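Local coordinates for p22 protein (Trypanosoma brucei, PDB 3JV1), which acts as an accessory factor in the RNA editing of cytochrome oxidase subunit II transcripts and belongs to the Mam33 family, at residues A[82-87]-A[101-107]; A[51-55]-A[77-81]; A[71-75]-A[158-163]; A[14-19]-A[170-175]. All coordinates share one frame; numbering follows the deposited sequence.

Contacts 1, 2 and 3 all involve the antiparallel sheet of this Mam33-family protein, whose strands follow their order in the chain. Contact 2 pairs strands 54-63 and 72-80, contact 1 pairs 83-92 and 95-104, and the two touch where 72-80 neighbours 83-92, centres about 10 Å apart. Contact 3, its centre about 22 Å from theirs, brings the long helix 152-181 against the other end of strand 72-80. Further along that helix, contact 4 pairs it with helix 2-18, its centre about 41 Å from those of the two hairpin contacts. Because helix 152-181 serves both contacts 3 and 4, it links the sheet to the N-terminal helix; along the chain contact 4 encloses the other three.

Contact 1 (A[82-87]-A[101-107]); sequences GKALVF and VCFRHDG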
loop_
_atom_site.group_PDB
_atom_site.type_symbol
_atom_site.label_atom_id
_atom_site.label_comp_id
_atom_site.label_asym_id
_atom_site.label_seq_id
_atom_site.Cartn_x
_atom_site.Cartn_y
_atom_site.Cartn_z
ATOM N N GLY A 82 -6.902 -26.717 8.089
ATOM C CA GLY A 82 -6.084 -26.156 7.029
ATOM C C GLY A 82 -6.730 -25.050 6.214
ATOM O O GLY A 82 -6.176 -24.618 5.203
ATOM N N LYS A 83 -7.898 -24.585 6.649
ATOM C CA LYS A 83 -8.600 -23.515 5.942
ATOM C C LYS A 83 -8.955 -22.395 6.915
ATOM O O LYS A 83 -8.920 -22.586 8.128
ATOM C CB LYS A 83 -9.879 -24.054 5.300
ATOM C CG LYS A 83 -9.647 -25.181 4.312
ATOM C CD LYS A 83 -10.970 -25.681 3.726
ATOM C CE LYS A 83 -10.752 -26.859 2.787
ATOM N NZ LYS A 83 -9.870 -26.493 1.637
ATOM N N ALA A 84 -9.299 -21.226 6.392
ATOM C CA ALA A 84 -9.660 -20.124 7.265
ATOM C C ALA A 84 -10.771 -19.230 6.739
ATOM O O ALA A 84 -10.878 -18.972 5.542
ATOM C CB ALA A 84 -8.430 -19.278 7.565
ATOM N N LEU A 85 -11.602 -18.771 7.667
ATOM C CA LEU A 85 -12.683 -17.845 7.376
ATOM C C LEU A 85 -12.045 -16.561 7.901
ATOM O O LEU A 85 -11.687 -16.488 9.079
ATOM C CB LEU A 85 -13.921 -18.179 8.209
ATOM C CG LEU A 85 -15.287 -18.247 7.521
ATOM C CD1 LEU A 85 -16.362 -18.465 8.577
ATOM C CD2 LEU A 85 -15.555 -16.984 6.732
ATOM N N VAL A 86 -11.887 -15.565 7.035
ATOM C CA VAL A 86 -11.258 -14.314 7.427
ATOM C C VAL A 86 -12.201 -13.116 7.375
ATOM O O VAL A 86 -12.679 -12.736 6.310
ATOM C CB VAL A 86 -10.025 -14.034 6.535
ATOM C CG1 VAL A 86 -9.275 -12.810 7.043
ATOM C CG2 VAL A 86 -9.104 -15.255 6.533
ATOM N N PHE A 87 -12.458 -12.527 8.538
ATOM C CA PHE A 87 -13.340 -11.372 8.666
ATOM C C PHE A 87 -12.550 -10.066 8.712
ATOM O O PHE A 87 -11.722 -9.865 9.609
ATOM C CB PHE A 87 -14.169 -11.481 9.947
ATOM C CG PHE A 87 -15.130 -12.641 9.962
ATOM C CD1 PHE A 87 -16.448 -12.477 9.535
ATOM C CD2 PHE A 87 -14.714 -13.895 10.396
ATOM C CE1 PHE A 87 -17.334 -13.551 9.544
ATOM C CE2 PHE A 87 -15.596 -14.981 10.409
ATOM C CZ PHE A 87 -16.909 -14.808 9.983
ATOM N N VAL A 101 -15.805 -10.434 4.338
ATOM C CA VAL A 101 -15.790 -11.827 4.761
ATOM C C VAL A 101 -15.170 -12.592 3.604
ATOM O O VAL A 101 -15.747 -12.661 2.516
ATOM C CB VAL A 101 -17.198 -12.399 5.010
ATOM C CG1 VAL A 101 -17.086 -13.886 5.362
ATOM C CG2 VAL A 101 -17.880 -11.647 6.130
ATOM N N CYS A 102 -13.980 -13.136 3.833
ATOM C CA CYS A 102 -13.268 -13.894 2.819
ATOM C C CYS A 102 -13.081 -15.319 3.293
ATOM O O CYS A 102 -13.111 -15.601 4.496
ATOM C CB CYS A 102 -11.871 -13.310 2.579
ATOM S SG CYS A 102 -11.833 -11.548 2.323
ATOM N N PHE A 103 -12.896 -16.219 2.336
ATOM C CA PHE A 103 -12.626 -17.599 2.672
ATOM C C PHE A 103 -11.290 -17.959 2.043
ATOM O O PHE A 103 -11.051 -17.675 0.874
ATOM C CB PHE A 103 -13.689 -18.552 2.150
ATOM C CG PHE A 103 -13.506 -19.953 2.657
ATOM C CD1 PHE A 103 -13.836 -20.274 3.967
ATOM C CD2 PHE A 103 -12.929 -20.932 1.853
ATOM C CE1 PHE A 103 -13.593 -21.550 4.473
ATOM C CE2 PHE A 103 -12.681 -22.210 2.354
ATOM C CZ PHE A 103 -13.016 -22.515 3.667
ATOM N N ARG A 104 -10.415 -18.573 2.829
ATOM C CA ARG A 104 -9.108 -18.963 2.335
ATOM C C ARG A 104 -8.906 -20.468 2.414
ATOM O O ARG A 104 -8.834 -21.038 3.500
ATOM C CB ARG A 104 -8.019 -18.247 3.137
ATOM C CG ARG A 104 -8.099 -16.740 3.043
ATOM C CD ARG A 104 -7.908 -16.267 1.612
ATOM N NE ARG A 104 -8.036 -14.816 1.508
ATOM C CZ ARG A 104 -8.901 -14.196 0.713
ATOM N NH1 ARG A 104 -9.725 -14.897 -0.064
ATOM N NH2 ARG A 104 -8.949 -12.873 0.703
ATOM N N HIS A 105 -8.826 -21.111 1.256
ATOM C CA HIS A 105 -8.615 -22.550 1.209
ATOM C C HIS A 105 -7.220 -22.873 1.737
ATOM O O HIS A 105 -7.011 -23.889 2.403
ATOM C CB HIS A 105 -8.762 -23.056 -0.227
ATOM C CG HIS A 105 -10.183 -23.177 -0.677
ATOM N ND1 HIS A 105 -11.024 -24.167 -0.219
ATOM C CD2 HIS A 105 -10.918 -22.420 -1.526
ATOM C CE1 HIS A 105 -12.216 -24.017 -0.767
ATOM N NE2 HIS A 105 -12.179 -22.964 -1.563
ATOM N N ASP A 106 -6.269 -21.999 1.433
ATOM C CA ASP A 106 -4.900 -22.188 1.882
ATOM C C ASP A 106 -4.737 -21.488 3.225
ATOM O O ASP A 106 -4.304 -20.337 3.283
ATOM C CB ASP A 106 -3.928 -21.595 0.863
ATOM C CG ASP A 106 -2.484 -21.945 1.163
ATOM O OD1 ASP A 106 -2.177 -22.248 2.335
ATOM O OD2 ASP A 106 -1.657 -21.906 0.228
ATOM N N GLY A 107 -5.103 -22.190 4.297
ATOM C CA GLY A 107 -5.006 -21.638 5.636
ATOM C C GLY A 107 -3.604 -21.181 5.993
ATOM O O GLY A 107 -3.425 -20.190 6.695
#
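The ring of Phe-103 receives Ala-84 O over one face, with CD1 3.6 Å from that oxygen, while Lys-83 CD comes to its edge near the ring plane. The imidazole of His-105 stands beside it: Phe-103 CE2 lies over one of its faces, offset toward the rim, and its edge is turned to the lysine. These groups decorate the open end of an antiparallel beta hairpin, strands 83-92 and 95-104, the latter the last strand of the sheet within this chain. Ala-84 and Arg-104 form one hydrogen-bonded pair and Val-86 and Cys-102 another; the N-H of Cys-102 meets Val-86 O at 2.8 Å and almost straight, 175°. Leu-85, Phe-87, Val-101 and Phe-103 project from one face of the hairpin, where Leu-85 CD2 packs 3.7 Å from Val-101 CG1. Helix 135-146 covers part of this face, and Phe-180 of the second subunit meets Phe-103 edge-to-face. On the other face Val-86 CG2 lies 3.9 Å from Arg-104 CG, the two side chains crossing at about a right angle. The arginine bends away at chi2 (-62°), and its NH1 bonds to Phe-103 O and to Tyr-125 O. Beyond the strands, Gly-107 N donates to Gly-82 O at 2.8 Å from above the carbonyl plane. The lysine chain runs extended to CE and then turns at chi4 (-60°), which brings NZ into a hydrogen bond with His-105 ND1 at 3.2 Å, while NE2 of the same ring bonds to Glu-172 of the second subunit.

Contact 2 (A[51-55]-A[77-81]); sequences HGDEE and LVVNG
Glu-54 lays its side chain beside strand 72-80, where the pair Glu-55/Val-79 lies at the open end of the antiparallel beta hairpin of strands 54-63 and 72-80. Its CG eclipses the backbone N (chi1 0°), an unusual conformation, and the chain then runs extended through chi2. That course carries the carboxylate past Val-78, so that OE1 lies 3.4 Å from Val-78 CG1, the branch set anti to the valine nitrogen. The two side chains meet at a slant. OE1 also forms a salt bridge with Arg-148, and Tyr-144 of helix 135-146 packs on both Glu-54 and Val-78; the arginine probably offsets the cost of setting this carboxylate beside a valine methyl. Asn-80 leaves its backbone toward segment 51-55, with CG trans to its own N (chi1 -168°). Its CB rests 4.1 Å from Glu-54 CB, and its OD1 comes 3.6 Å from Asp-53 CB in the turn, without a hydrogen bond, while the aspartate carboxylate leads away. The backbone supplies the regular part of the contact. Glu-55 and Val-79 are a hydrogen-bonded pair, each N donating to the other's O at 3.0 Å, and the N-H of Val-79 points almost straight at its acceptor (178°). Just before this pair, a type II' turn from His-51 to Glu-54 reverses the chain out of strand 46-51. At its exit Glu-54 CA makes a C-H...O contact with Val-79 O at 3.2 Å, the same oxygen that accepts from Glu-55 N.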
loop_
_atom_site.group_PDB
_atom_site.type_symbol
_atom_site.label_atom_id
_atom_site.label_comp_id
_atom_site.label_asym_id
_atom_site.label_seq_id
_atom_site.Cartn_x
_atom_site.Cartn_y
_atom_site.Cartn_z
ATOM N N HIS A 51 -10.923 -22.669 20.084
ATOM C CA HIS A 51 -12.362 -22.880 20.131
ATOM C C HIS A 51 -12.513 -24.322 19.675
ATOM O O HIS A 51 -12.881 -24.589 18.533
ATOM C CB HIS A 51 -13.065 -21.940 19.149
ATOM C CG HIS A 51 -14.559 -22.030 19.190
ATOM N ND1 HIS A 51 -15.306 -21.539 20.239
ATOM C CD2 HIS A 51 -15.445 -22.553 18.311
ATOM C CE1 HIS A 51 -16.587 -21.755 20.002
ATOM N NE2 HIS A 51 -16.698 -22.368 18.840
ATOM N N GLY A 52 -12.203 -25.255 20.568
ATOM C CA GLY A 52 -12.274 -26.650 20.188
ATOM C C GLY A 52 -11.143 -26.893 19.208
ATOM O O GLY A 52 -9.992 -26.566 19.498
ATOM N N ASP A 53 -11.453 -27.447 18.042
ATOM C CA ASP A 53 -10.419 -27.704 17.053
ATOM C C ASP A 53 -9.990 -26.450 16.292
ATOM O O ASP A 53 -8.976 -26.462 15.597
ATOM C CB ASP A 53 -10.883 -28.755 16.046
ATOM C CG ASP A 53 -11.073 -30.119 16.670
ATOM O OD1 ASP A 53 -12.035 -30.291 17.442
ATOM O OD2 ASP A 53 -10.253 -31.019 16.389
ATOM N N GLU A 54 -10.754 -25.369 16.405
ATOM C CA GLU A 54 -10.383 -24.160 15.686
ATOM C C GLU A 54 -9.543 -23.216 16.522
ATOM O O GLU A 54 -9.526 -23.287 17.748
ATOM C CB GLU A 54 -11.619 -23.395 15.198
ATOM C CG GLU A 54 -12.962 -24.013 15.540
ATOM C CD GLU A 54 -14.128 -23.172 15.052
ATOM O OE1 GLU A 54 -14.200 -21.981 15.404
ATOM O OE2 GLU A 54 -14.981 -23.700 14.316
ATOM N N GLU A 55 -8.824 -22.337 15.841
ATOM C CA GLU A 55 -8.042 -21.328 16.530
ATOM C C GLU A 55 -8.609 -20.018 16.015
ATOM O O GLU A 55 -8.904 -19.894 14.830
ATOM C CB GLU A 55 -6.557 -21.419 16.190
ATOM C CG GLU A 55 -5.738 -20.380 16.962
ATOM C CD GLU A 55 -4.272 -20.433 16.637
ATOM O OE1 GLU A 55 -3.934 -20.420 15.439
ATOM O OE2 GLU A 55 -3.454 -20.479 17.577
ATOM N N LEU A 77 -9.427 -14.190 12.117
ATOM C CA LEU A 77 -9.336 -15.443 11.378
ATOM C C LEU A 77 -9.831 -16.616 12.212
ATOM O O LEU A 77 -9.539 -16.713 13.406
ATOM C CB LEU A 77 -7.897 -15.720 10.939
ATOM C CG LEU A 77 -7.204 -14.727 9.996
ATOM C CD1 LEU A 77 -6.656 -13.549 10.785
ATOM C CD2 LEU A 77 -6.073 -15.440 9.271
ATOM N N VAL A 78 -10.603 -17.491 11.578
ATOM C CA VAL A 78 -11.104 -18.690 12.229
ATOM C C VAL A 78 -10.492 -19.794 11.390
ATOM O O VAL A 78 -10.866 -19.990 10.236
ATOM C CB VAL A 78 -12.643 -18.760 12.204
ATOM C CG1 VAL A 78 -13.114 -20.059 12.861
ATOM C CG2 VAL A 78 -13.222 -17.554 12.945
ATOM N N VAL A 79 -9.520 -20.490 11.975
ATOM C CA VAL A 79 -8.783 -21.535 11.281
ATOM C C VAL A 79 -9.112 -22.934 11.764
ATOM O O VAL A 79 -9.109 -23.213 12.960
ATOM C CB VAL A 79 -7.261 -21.297 11.434
ATOM C CG1 VAL A 79 -6.481 -22.203 10.485
ATOM C CG2 VAL A 79 -6.942 -19.831 11.169
ATOM N N ASN A 80 -9.365 -23.821 10.814
ATOM C CA ASN A 80 -9.712 -25.200 11.123
ATOM C C ASN A 80 -9.514 -26.062 9.879
ATOM O O ASN A 80 -9.896 -25.673 8.772
ATOM C CB ASN A 80 -11.172 -25.260 11.596
ATOM C CG ASN A 80 -11.534 -26.593 12.219
ATOM O OD1 ASN A 80 -10.675 -27.292 12.747
ATOM N ND2 ASN A 80 -12.817 -26.940 12.183
ATOM N N GLY A 81 -8.894 -27.223 10.066
ATOM C CA GLY A 81 -8.666 -28.141 8.961
ATOM C C GLY A 81 -7.859 -27.588 7.802
ATOM O O GLY A 81 -8.107 -27.939 6.652
#

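Contact 3 (A[71-75]-A[158-163]); sequences TRTLD and IDQFSL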
loop_
_atom_site.group_PDB
_atom_site.type_symbol
_atom_site.label_atom_id
_atom_site.label_comp_id
_atom_site.label_asym_id
_atom_site.label_seq_id
_atom_site.Cartn_x
_atom_site.Cartn_y
_atom_site.Cartn_z
ATOM N N THR A 71 -11.199 4.937 14.943
ATOM C CA THR A 71 -11.674 3.644 14.460
ATOM C C THR A 71 -10.486 2.766 14.069
ATOM O O THR A 71 -9.618 3.181 13.298
ATOM C CB THR A 71 -12.619 3.798 13.240
ATOM O OG1 THR A 71 -11.908 4.386 12.148
ATOM C CG2 THR A 71 -13.799 4.683 13.592
ATOM N N ARG A 72 -10.447 1.553 14.611
ATOM C CA ARG A 72 -9.360 0.621 14.327
ATOM C C ARG A 72 -9.793 -0.515 13.404
ATOM O O ARG A 72 -10.941 -0.953 13.435
ATOM C CB ARG A 72 -8.829 0.028 15.632
ATOM C CG ARG A 72 -8.345 1.062 16.635
ATOM C CD ARG A 72 -7.965 0.428 17.963
ATOM N NE ARG A 72 -7.438 1.411 18.911
ATOM C CZ ARG A 72 -8.105 2.483 19.330
ATOM N NH1 ARG A 72 -9.331 2.720 18.884
ATOM N NH2 ARG A 72 -7.550 3.316 20.201
ATOM N N THR A 73 -8.873 -0.981 12.571
ATOM C CA THR A 73 -9.170 -2.081 11.674
ATOM C C THR A 73 -8.411 -3.309 12.150
ATOM O O THR A 73 -7.306 -3.210 12.680
ATOM C CB THR A 73 -8.748 -1.786 10.216
ATOM O OG1 THR A 73 -7.367 -1.419 10.182
ATOM C CG2 THR A 73 -9.591 -0.666 9.621
ATOM N N LEU A 74 -9.020 -4.469 11.974
ATOM C CA LEU A 74 -8.389 -5.710 12.366
ATOM C C LEU A 74 -8.992 -6.851 11.578
ATOM O O LEU A 74 -10.077 -6.726 11.022
ATOM C CB LEU A 74 -8.553 -5.947 13.873
ATOM C CG LEU A 74 -9.933 -5.801 14.517
ATOM C CD1 LEU A 74 -10.765 -7.045 14.280
ATOM C CD2 LEU A 74 -9.763 -5.580 16.020
ATOM N N ASP A 75 -8.259 -7.953 11.510
ATOM C CA ASP A 75 -8.716 -9.146 10.826
ATOM C C ASP A 75 -8.979 -10.192 11.892
ATOM O O ASP A 75 -8.230 -10.307 12.863
ATOM C CB ASP A 75 -7.646 -9.707 9.889
ATOM C CG ASP A 75 -7.541 -8.950 8.586
ATOM O OD1 ASP A 75 -8.447 -8.155 8.267
ATOM O OD2 ASP A 75 -6.545 -9.171 7.873
ATOM N N ILE A 158 -10.408 -4.211 23.130
ATOM C CA ILE A 158 -9.451 -3.754 22.136
ATOM C C ILE A 158 -9.199 -2.245 22.204
ATOM O O ILE A 158 -8.056 -1.808 22.084
ATOM C CB ILE A 158 -9.915 -4.156 20.713
ATOM C CG1 ILE A 158 -9.714 -5.661 20.530
ATOM C CG2 ILE A 158 -9.147 -3.375 19.654
ATOM C CD1 ILE A 158 -10.223 -6.198 19.229
ATOM N N ASP A 159 -10.257 -1.455 22.384
ATOM C CA ASP A 159 -10.109 0.000 22.478
ATOM C C ASP A 159 -9.356 0.338 23.750
ATOM O O ASP A 159 -8.386 1.096 23.734
ATOM C CB ASP A 159 -11.467 0.709 22.519
ATOM C CG ASP A 159 -12.143 0.771 21.166
ATOM O OD1 ASP A 159 -11.445 1.021 20.159
ATOM O OD2 ASP A 159 -13.381 0.590 21.111
ATOM N N GLN A 160 -9.822 -0.223 24.859
ATOM C CA GLN A 160 -9.189 0.005 26.151
ATOM C C GLN A 160 -7.719 -0.406 26.156
ATOM O O GLN A 160 -6.861 0.350 26.619
ATOM C CB GLN A 160 -9.942 -0.747 27.249
ATOM C CG GLN A 160 -11.114 0.021 27.840
ATOM C CD GLN A 160 -11.926 -0.813 28.823
ATOM O OE1 GLN A 160 -11.373 -1.518 29.669
ATOM N NE2 GLN A 160 -13.247 -0.723 28.721
ATOM N N PHE A 161 -7.417 -1.597 25.644
ATOM C CA PHE A 161 -6.030 -2.041 25.621
ATOM C C PHE A 161 -5.171 -1.152 24.715
ATOM O O PHE A 161 -4.036 -0.836 25.045
ATOM C CB PHE A 161 -5.918 -3.495 25.152
ATOM C CG PHE A 161 -4.598 -4.122 25.485
ATOM C CD1 PHE A 161 -4.344 -4.585 26.771
ATOM C CD2 PHE A 161 -3.584 -4.186 24.540
ATOM C CE1 PHE A 161 -3.099 -5.103 27.113
ATOM C CE2 PHE A 161 -2.332 -4.700 24.868
ATOM C CZ PHE A 161 -2.090 -5.158 26.159
ATOM N N SER A 162 -5.718 -0.759 23.571
ATOM C CA SER A 162 -4.993 0.092 22.633
ATOM C C SER A 162 -4.638 1.439 23.245
ATOM O O SER A 162 -3.547 1.947 23.026
ATOM C CB SER A 162 -5.814 0.310 21.358
ATOM O OG SER A 162 -5.844 -0.862 20.558
ATOM N N LEU A 163 -5.565 2.020 24.001
ATOM C CA LEU A 163 -5.316 3.307 24.635
ATOM C C LEU A 163 -4.212 3.183 25.665
ATOM O O LEU A 163 -3.307 4.018 25.738
ATOM C CB LEU A 163 -6.574 3.828 25.323
ATOM C CG LEU A 163 -7.678 4.392 24.436
ATOM C CD1 LEU A 163 -8.843 4.797 25.316
ATOM C CD2 LEU A 163 -7.163 5.584 23.633
#
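Ile-158 O is gripped twice, by Ser-162 N at 3.0 Å and by Ser-162 OG at 2.8 Å, the two donors reaching it from opposite faces of its carbonyl plane. The hydroxyl is thereby turned back onto its own helix, and Arg-72 packs against the serine: NE comes 3.1 Å from Ser-162 CB. NE is also near OG, but the angle there is too poor for a hydrogen bond. Arg-72 leaves strand 72-80 with its chain extended from CG to NE, a straight reach that places the guanidinium over helix 152-181. One of its faces is turned to Asp-159 O, and Leu-163 CD2 lies at its edge, 4.1 Å from NH2. The salt bridge with Asp-159 joins NH1 and OD1 at 3.0 Å, yet the oxygen sits well out of the guanidinium plane and the two planar groups are 68° apart, leaving no N-H directed at it. Further along the strand the ends of Leu-74 and Ile-158 meet head-on, CD2 to CD1 at 3.3 Å, closer than usual carbon contact. Leu-58 of strand 54-63 and Phe-96 of strand 95-104 touch both side chains and join them in an apolar layer between sheet and helix. The strand and helix segments run steeply across one another, at 113°. With no hydrogen bond across the two segments, the chemistry implies a junction held by apolar packing and by a charge pair that probably depends little on exact direction.

Contact 4 (A[14-19]-A[170-175]); sequences ELEDER and YEEWLS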
loop_
_atom_site.group_PDB
_atom_site.type_symbol
_atom_site.label_atom_id
_atom_site.label_comp_id
_atom_site.label_asym_id
_atom_site.label_seq_id
_atom_site.Cartn_x
_atom_site.Cartn_y
_atom_site.Cartn_z
ATOM N N GLU A 14 8.782 16.627 29.008
ATOM C CA GLU A 14 7.514 16.067 28.573
ATOM C C GLU A 14 7.215 14.783 29.329
ATOM O O GLU A 14 6.092 14.577 29.774
ATOM C CB GLU A 14 7.535 15.825 27.063
ATOM C CG GLU A 14 6.276 15.178 26.482
ATOM C CD GLU A 14 4.985 15.915 26.822
ATOM O OE1 GLU A 14 5.043 17.057 27.334
ATOM O OE2 GLU A 14 3.904 15.340 26.564
ATOM N N LEU A 15 8.223 13.932 29.499
ATOM C CA LEU A 15 8.042 12.671 30.215
ATOM C C LEU A 15 7.558 12.951 31.638
ATOM O O LEU A 15 6.644 12.291 32.136
ATOM C CB LEU A 15 9.360 11.886 30.279
ATOM C CG LEU A 15 9.313 10.355 30.147
ATOM C CD1 LEU A 15 10.574 9.767 30.769
ATOM C CD2 LEU A 15 8.079 9.781 30.834
ATOM N N GLU A 16 8.178 13.929 32.290
ATOM C CA GLU A 16 7.795 14.284 33.650
ATOM C C GLU A 16 6.397 14.875 33.689
ATOM O O GLU A 16 5.608 14.525 34.560
ATOM C CB GLU A 16 8.792 15.277 34.254
ATOM C CG GLU A 16 10.198 14.720 34.397
ATOM C CD GLU A 16 11.162 15.702 35.040
ATOM O OE1 GLU A 16 11.310 16.835 34.522
ATOM O OE2 GLU A 16 11.777 15.341 36.066
ATOM N N ASP A 17 6.085 15.767 32.751
ATOM C CA ASP A 17 4.755 16.379 32.719
ATOM C C ASP A 17 3.672 15.345 32.412
ATOM O O ASP A 17 2.668 15.265 33.110
ATOM C CB ASP A 17 4.689 17.500 31.673
ATOM C CG ASP A 17 5.568 18.683 32.027
ATOM O OD1 ASP A 17 6.117 18.703 33.149
ATOM O OD2 ASP A 17 5.707 19.593 31.181
ATOM N N GLU A 18 3.886 14.561 31.364
ATOM C CA GLU A 18 2.940 13.526 30.957
ATOM C C GLU A 18 2.485 12.662 32.140
ATOM O O GLU A 18 1.287 12.474 32.355
ATOM C CB GLU A 18 3.580 12.646 29.881
ATOM C CG GLU A 18 2.768 11.427 29.477
ATOM C CD GLU A 18 1.426 11.758 28.839
ATOM O OE1 GLU A 18 1.163 12.940 28.525
ATOM O OE2 GLU A 18 0.629 10.813 28.640
ATOM N N ARG A 19 3.445 12.149 32.901
ATOM C CA ARG A 19 3.152 11.308 34.061
ATOM C C ARG A 19 2.268 11.985 35.122
ATOM O O ARG A 19 1.699 11.309 35.981
ATOM C CB ARG A 19 4.458 10.853 34.719
ATOM C CG ARG A 19 5.316 9.929 33.869
ATOM C CD ARG A 19 6.636 9.636 34.573
ATOM N NE ARG A 19 7.514 8.761 33.800
ATOM C CZ ARG A 19 8.784 8.513 34.114
ATOM N NH1 ARG A 19 9.328 9.075 35.187
ATOM N NH2 ARG A 19 9.515 7.705 33.359
ATOM N N TYR A 170 4.027 5.822 24.146
ATOM C CA TYR A 170 4.359 7.240 24.107
ATOM C C TYR A 170 5.435 7.586 25.122
ATOM O O TYR A 170 6.363 8.322 24.813
ATOM C CB TYR A 170 3.128 8.101 24.386
ATOM C CG TYR A 170 3.458 9.572 24.439
ATOM C CD1 TYR A 170 4.083 10.198 23.361
ATOM C CD2 TYR A 170 3.155 10.341 25.564
ATOM C CE1 TYR A 170 4.398 11.550 23.396
ATOM C CE2 TYR A 170 3.467 11.702 25.610
ATOM C CZ TYR A 170 4.088 12.296 24.521
ATOM O OH TYR A 170 4.407 13.631 24.545
ATOM N N GLU A 171 5.306 7.061 26.335
ATOM C CA GLU A 171 6.291 7.335 27.374
ATOM C C GLU A 171 7.620 6.656 27.066
ATOM O O GLU A 171 8.678 7.189 27.374
ATOM C CB GLU A 171 5.783 6.862 28.737
ATOM C CG GLU A 171 4.485 7.515 29.155
ATOM C CD GLU A 171 4.056 7.120 30.554
ATOM O OE1 GLU A 171 2.856 7.275 30.871
ATOM O OE2 GLU A 171 4.921 6.669 31.336
ATOM N N GLU A 172 7.559 5.474 26.469
ATOM C CA GLU A 172 8.770 4.746 26.125
ATOM C C GLU A 172 9.446 5.499 24.971
ATOM O O GLU A 172 10.673 5.543 24.872
ATOM C CB GLU A 172 8.403 3.317 25.727
ATOM C CG GLU A 172 9.561 2.341 25.685
ATOM C CD GLU A 172 10.266 2.338 24.354
ATOM O OE1 GLU A 172 9.566 2.496 23.330
ATOM O OE2 GLU A 172 11.506 2.163 24.332
ATOM N N TRP A 173 8.622 6.104 24.120
ATOM C CA TRP A 173 9.083 6.897 22.981
ATOM C C TRP A 173 9.906 8.078 23.514
ATOM O O TRP A 173 11.040 8.291 23.104
ATOM C CB TRP A 173 7.863 7.395 22.203
ATOM C CG TRP A 173 8.143 8.280 21.017
ATOM C CD1 TRP A 173 8.474 7.885 19.756
ATOM C CD2 TRP A 173 8.015 9.707 20.971
ATOM N NE1 TRP A 173 8.547 8.973 18.922
ATOM C CE2 TRP A 173 8.271 10.105 19.644
ATOM C CE3 TRP A 173 7.708 10.687 21.926
ATOM C CZ2 TRP A 173 8.228 11.447 19.240
ATOM C CZ3 TRP A 173 7.665 12.021 21.528
ATOM C CH2 TRP A 173 7.923 12.388 20.193
ATOM N N LEU A 174 9.334 8.829 24.448
ATOM C CA LEU A 174 10.019 9.979 25.050
ATOM C C LEU A 174 11.348 9.576 25.683
ATOM O O LEU A 174 12.376 10.212 25.458
ATOM C CB LEU A 174 9.140 10.621 26.125
ATOM C CG LEU A 174 7.852 11.316 25.678
ATOM C CD1 LEU A 174 6.987 11.652 26.889
ATOM C CD2 LEU A 174 8.209 12.574 24.904
ATOM N N SER A 175 11.308 8.513 26.479
ATOM C CA SER A 175 12.487 8.008 27.171
ATOM C C SER A 175 13.592 7.527 26.240
ATOM O O SER A 175 14.768 7.825 26.457
ATOM C CB SER A 175 12.096 6.863 28.096
ATOM O OG SER A 175 13.246 6.318 28.719
#
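Leu-174 and Tyr-170 make the close-packed side of this contact against Glu-14 and Leu-15. Leu-174 CD1 touches Leu-15 CA at 3.6 Å, while CD2 of the same leucine lies 3.6 Å from Glu-14 CG; the Leu-15 and Leu-174 side chains run antiparallel past one another. CD1 also lies over one face of the Tyr-170 ring. At the edge of that ring the phenol OH donates to Glu-14 OE2 at 2.7 Å, meeting the oxygen on its anti side, somewhat out of the carboxylate plane. Glu-14 reaches it through a bend at chi2 (54°), and Arg-21 bridges to the same OE2, so that oxygen takes both partners. Glu-18 comes to the ring edge as well, CD 3.8 Å from Tyr-170 CE2, with its carboxylate nearly perpendicular to the ring (88°). The setting is an antiparallel pairing of helix 2-18 with the C-terminal helix 152-181, the segments inclined at 154° with axes 9.8 Å apart. Tyr-125 and Leu-137 of the third subunit pack on Tyr-170 and Glu-14 respectively, placing this side close to a subunit interface. The other side is looser. Exposed Arg-19 passes Glu-171 at a slant without forming a salt bridge, NE remaining 4.1 Å from OE2. Gln-167 NE2 bonds to both Glu-18 OE2 and Glu-171 OE1, linking two carboxylates whose oxygens stay 4.7 Å apart.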